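Local structure of succinoglycan biosynthesis protein (Bacillus cereus ATCC 14579, 2QGM) at residues F226-D239 with Y253-T267. The protein is of uncertain function but is probably a hydrolase related to erythromycin esterases, perhaps linked to polysaccharide biosynthesis. Sequence-based numbering, arbitrary orientation.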
# COMPACT_ATOMS: atom_id res chain seq x y z
N PHE A 226 6.72 20.76 19.03
CA PHE A 226 6.06 19.46 19.01
C PHE A 226 6.97 18.34 18.52
O PHE A 226 6.87 17.20 18.99
CB PHE A 226 4.79 19.49 18.15
CG PHE A 226 3.68 20.34 18.73
CD1 PHE A 226 3.56 20.50 20.11
CD2 PHE A 226 2.74 20.94 17.89
CE1 PHE A 226 2.50 21.26 20.65
CE2 PHE A 226 1.69 21.69 18.42
CZ PHE A 226 1.57 21.85 19.80
N LYS A 227 7.83 18.63 17.56
CA LYS A 227 8.76 17.62 17.04
C LYS A 227 9.71 17.23 18.17
O LYS A 227 10.02 16.05 18.36
CB LYS A 227 9.57 18.17 15.86
CG LYS A 227 10.69 17.23 15.42
CD LYS A 227 11.60 17.86 14.37
CE LYS A 227 12.80 16.96 14.06
NZ LYS A 227 13.75 16.82 15.21
N ALA A 228 10.17 18.23 18.91
CA ALA A 228 11.08 18.01 20.04
C ALA A 228 10.40 17.15 21.10
O ALA A 228 10.98 16.19 21.60
CB ALA A 228 11.50 19.36 20.65
N ASN A 229 9.16 17.50 21.44
CA ASN A 229 8.41 16.74 22.43
C ASN A 229 8.23 15.28 22.00
O ASN A 229 8.38 14.36 22.81
CB ASN A 229 7.03 17.37 22.66
CG ASN A 229 7.11 18.69 23.41
OD1 ASN A 229 8.19 19.26 23.60
ND2 ASN A 229 5.96 19.20 23.85
N ALA A 230 7.93 15.07 20.72
CA ALA A 230 7.71 13.72 20.18
C ALA A 230 9.00 12.92 20.18
O ALA A 230 9.00 11.73 20.50
CB ALA A 230 7.16 13.81 18.77
N GLU A 231 10.09 13.57 19.81
CA GLU A 231 11.38 12.90 19.78
C GLU A 231 11.77 12.51 21.20
O GLU A 231 12.36 11.45 21.42
CB GLU A 231 12.43 13.83 19.16
CG GLU A 231 13.85 13.30 19.20
CD GLU A 231 14.78 14.05 18.27
OE1 GLU A 231 14.51 15.24 17.99
OE2 GLU A 231 15.78 13.45 17.82
N ARG A 232 11.43 13.37 22.16
CA ARG A 232 11.73 13.16 23.57
C ARG A 232 11.10 11.86 24.08
O ARG A 232 11.77 11.03 24.69
CB ARG A 232 11.21 14.34 24.40
CG ARG A 232 11.68 14.34 25.85
CD ARG A 232 10.91 15.36 26.68
NE ARG A 232 10.70 16.61 25.96
CZ ARG A 232 11.68 17.41 25.52
NH1 ARG A 232 12.94 17.09 25.74
NH2 ARG A 232 11.38 18.52 24.86
N VAL A 233 9.81 11.69 23.83
CA VAL A 233 9.11 10.49 24.27
C VAL A 233 9.62 9.23 23.57
O VAL A 233 9.73 8.18 24.20
CB VAL A 233 7.60 10.60 24.04
CG1 VAL A 233 6.90 9.36 24.56
CG2 VAL A 233 7.07 11.84 24.73
N ALA A 234 9.91 9.32 22.28
CA ALA A 234 10.41 8.15 21.54
C ALA A 234 11.73 7.71 22.16
O ALA A 234 11.98 6.52 22.32
CB ALA A 234 10.60 8.49 20.06
N ARG A 235 12.57 8.68 22.52
CA ARG A 235 13.86 8.38 23.14
C ARG A 235 13.64 7.62 24.44
O ARG A 235 14.28 6.60 24.70
CB ARG A 235 14.61 9.68 23.45
CG ARG A 235 15.08 10.45 22.22
CD ARG A 235 16.27 9.78 21.55
NE ARG A 235 16.77 10.55 20.42
CZ ARG A 235 17.83 10.21 19.69
NH1 ARG A 235 18.50 9.10 19.97
NH2 ARG A 235 18.21 10.98 18.68
N LEU A 236 12.72 8.13 25.25
CA LEU A 236 12.39 7.55 26.54
C LEU A 236 11.94 6.09 26.45
O LEU A 236 12.06 5.34 27.41
CB LEU A 236 11.29 8.37 27.21
CG LEU A 236 11.61 9.81 27.60
CD1 LEU A 236 10.32 10.56 27.89
CD2 LEU A 236 12.53 9.84 28.82
N LEU A 237 11.43 5.70 25.29
CA LEU A 237 10.95 4.35 25.11
C LEU A 237 11.80 3.49 24.18
O LEU A 237 11.40 2.39 23.81
CB LEU A 237 9.51 4.38 24.60
CG LEU A 237 8.51 5.12 25.49
CD1 LEU A 237 7.17 5.19 24.78
CD2 LEU A 237 8.37 4.41 26.84
N LYS A 238 12.98 3.98 23.81
CA LYS A 238 13.82 3.23 22.90
C LYS A 238 14.48 2.05 23.61
O LYS A 238 14.95 1.11 22.96
CB LYS A 238 14.91 4.14 22.30
CG LYS A 238 15.66 3.51 21.13
CD LYS A 238 16.56 4.52 20.43
CE LYS A 238 17.17 3.94 19.16
NZ LYS A 238 18.01 4.94 18.42
N ASP A 239 14.45 2.07 24.94
CA ASP A 239 15.07 1.04 25.75
C ASP A 239 16.55 1.11 25.44
O ASP A 239 17.16 0.19 24.89
CB ASP A 239 14.49 -0.34 25.43
CG ASP A 239 13.33 -0.69 26.34
OD1 ASP A 239 12.64 0.25 26.79
OD2 ASP A 239 13.12 -1.89 26.62
N TYR A 253 5.00 -3.57 24.68
CA TYR A 253 6.10 -2.64 24.48
C TYR A 253 6.43 -2.37 23.02
O TYR A 253 6.64 -1.22 22.62
CB TYR A 253 7.36 -3.14 25.20
CG TYR A 253 8.61 -2.39 24.81
CD1 TYR A 253 9.55 -2.97 23.97
CD2 TYR A 253 8.82 -1.09 25.25
CE1 TYR A 253 10.69 -2.26 23.57
CE2 TYR A 253 9.95 -0.37 24.86
CZ TYR A 253 10.89 -0.97 24.03
OH TYR A 253 12.01 -0.26 23.66
N ILE A 254 6.50 -3.43 22.22
CA ILE A 254 6.82 -3.29 20.80
C ILE A 254 5.93 -2.27 20.11
O ILE A 254 6.41 -1.37 19.42
CB ILE A 254 6.66 -4.63 20.05
CG1 ILE A 254 7.61 -5.68 20.63
CG2 ILE A 254 6.94 -4.43 18.57
CD1 ILE A 254 9.07 -5.32 20.47
N TRP A 255 4.62 -2.41 20.29
CA TRP A 255 3.70 -1.49 19.64
C TRP A 255 3.70 -0.09 20.24
O TRP A 255 3.42 0.88 19.54
CB TRP A 255 2.28 -2.06 19.62
CG TRP A 255 2.10 -3.17 18.63
CD1 TRP A 255 2.03 -4.51 18.89
CD2 TRP A 255 1.99 -3.04 17.20
NE1 TRP A 255 1.90 -5.22 17.72
CE2 TRP A 255 1.87 -4.34 16.67
CE3 TRP A 255 1.98 -1.94 16.32
CZ2 TRP A 255 1.74 -4.58 15.30
CZ3 TRP A 255 1.86 -2.18 14.95
CH2 TRP A 255 1.74 -3.49 14.45
N ALA A 256 4.01 0.02 21.53
CA ALA A 256 4.07 1.34 22.16
C ALA A 256 5.27 2.10 21.61
O ALA A 256 5.16 3.28 21.25
CB ALA A 256 4.19 1.19 23.67
N LYS A 257 6.42 1.43 21.54
CA LYS A 257 7.62 2.04 21.01
C LYS A 257 7.40 2.46 19.55
O LYS A 257 7.76 3.56 19.14
CB LYS A 257 8.80 1.06 21.08
CG LYS A 257 10.08 1.56 20.40
CD LYS A 257 11.21 0.52 20.48
CE LYS A 257 12.50 1.08 19.87
NZ LYS A 257 13.65 0.14 19.97
N ALA A 258 6.80 1.56 18.77
CA ALA A 258 6.54 1.82 17.36
C ALA A 258 5.62 3.00 17.15
O ALA A 258 5.82 3.80 16.24
CB ALA A 258 5.95 0.58 16.70
N THR A 259 4.59 3.10 18.00
CA THR A 259 3.65 4.20 17.91
C THR A 259 4.33 5.52 18.28
O THR A 259 4.12 6.53 17.62
CB THR A 259 2.45 3.97 18.85
OG1 THR A 259 1.82 2.73 18.50
CG2 THR A 259 1.44 5.10 18.72
N ALA A 260 5.15 5.51 19.32
CA ALA A 260 5.86 6.73 19.72
C ALA A 260 6.73 7.19 18.56
O ALA A 260 6.89 8.39 18.31
CB ALA A 260 6.71 6.48 20.95
N SER A 261 7.31 6.23 17.84
CA SER A 261 8.14 6.54 16.69
C SER A 261 7.28 7.08 15.55
O SER A 261 7.73 7.94 14.79
CB SER A 261 8.90 5.28 16.22
OG SER A 261 10.03 5.03 17.04
N ALA A 262 6.05 6.59 15.41
CA ALA A 262 5.18 7.07 14.34
C ALA A 262 4.78 8.51 14.61
O ALA A 262 4.61 9.32 13.69
CB ALA A 262 3.93 6.19 14.24
N ILE A 263 4.65 8.84 15.89
CA ILE A 263 4.30 10.20 16.28
C ILE A 263 5.49 11.12 15.98
O ILE A 263 5.31 12.24 15.51
CB ILE A 263 3.92 10.23 17.77
CG1 ILE A 263 2.59 9.48 17.95
CG2 ILE A 263 3.82 11.67 18.27
CD1 ILE A 263 2.20 9.18 19.38
N GLU A 264 6.71 10.64 16.23
CA GLU A 264 7.90 11.43 15.94
C GLU A 264 7.97 11.64 14.42
O GLU A 264 8.19 12.76 13.95
CB GLU A 264 9.17 10.73 16.40
CG GLU A 264 10.44 11.56 16.17
CD GLU A 264 11.71 10.81 16.52
OE1 GLU A 264 11.72 10.11 17.55
OE2 GLU A 264 12.71 10.93 15.78
N LYS A 265 7.77 10.57 13.66
CA LYS A 265 7.81 10.65 12.20
C LYS A 265 6.82 11.69 11.69
O LYS A 265 7.15 12.51 10.84
CB LYS A 265 7.47 9.29 11.57
CG LYS A 265 8.54 8.22 11.75
CD LYS A 265 8.13 6.93 11.03
CE LYS A 265 9.21 5.85 11.12
NZ LYS A 265 9.47 5.42 12.52
N PHE A 266 5.60 11.67 12.22
CA PHE A 266 4.58 12.62 11.80
C PHE A 266 5.01 14.08 12.01
O PHE A 266 4.88 14.91 11.11
CB PHE A 266 3.27 12.32 12.55
CG PHE A 266 2.12 13.22 12.17
CD1 PHE A 266 1.91 14.43 12.83
CD2 PHE A 266 1.22 12.83 11.17
CE1 PHE A 266 0.81 15.24 12.49
CE2 PHE A 266 0.14 13.64 10.83
CZ PHE A 266 -0.07 14.85 11.50
N THR A 267 5.56 14.39 13.18
CA THR A 267 6.01 15.75 13.49
C THR A 267 7.27 16.15 12.72
O THR A 267 7.55 17.33 12.55
CB THR A 267 6.28 15.91 15.00
OG1 THR A 267 7.35 15.05 15.40
CG2 THR A 267 5.03 15.58 15.81
O HOH W 1 6.76 10.35 20.10
O HOH W 2 13.64 9.79 19.39
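A230 and A234 face E264 and A260 across an antiparallel helix pair in the peripheral helical part of the fold, packed against helices 177-190, 195-203 and 276-297, with local axes 8.3 Å apart. Alanine suits this seam because its lone methyl lets the backbones draw close: A230 CB lies 3.8 Å from E264 CA. L237 extends the apolar strip, its CD1 resting on the A260 methyl, while V183 and F180 of helix 177-190 pack against L237 and I263.

Two waters join the helices. One donates to A230 O and A260 O, 2.7 Å from each, giving both carbonyls a partner beyond their helical bonds. The second donates to E231 O and to E264 OE1, which the extended E264 side chain (CG anti to its N, chi1 -177°) carries across the interface. The E231 and E264 carboxylates are near neighbours, a proximity probably eased by K227 and R235, which form salt bridges with E231.

At one end, T267 sets its hydroxyl against K227 CA and A230 CB, yet satisfies it within its own helix by donating to E264 O at 2.8 Å. At the other, where the chain leaves helix 220-236, K257 NZ reaches K238 O in a weak bond, its aliphatic stem running past L237 O. D239 lies beside the Y253 hydroxyl without bonding to it; its carboxylate pairs with R191. Tyrosine supplies both a long reach and a donor here: Y253 OH donates a hydrogen bond to L237 O at 2.7 Å, the donor oxygen lying 28° off the plane of that carbonyl.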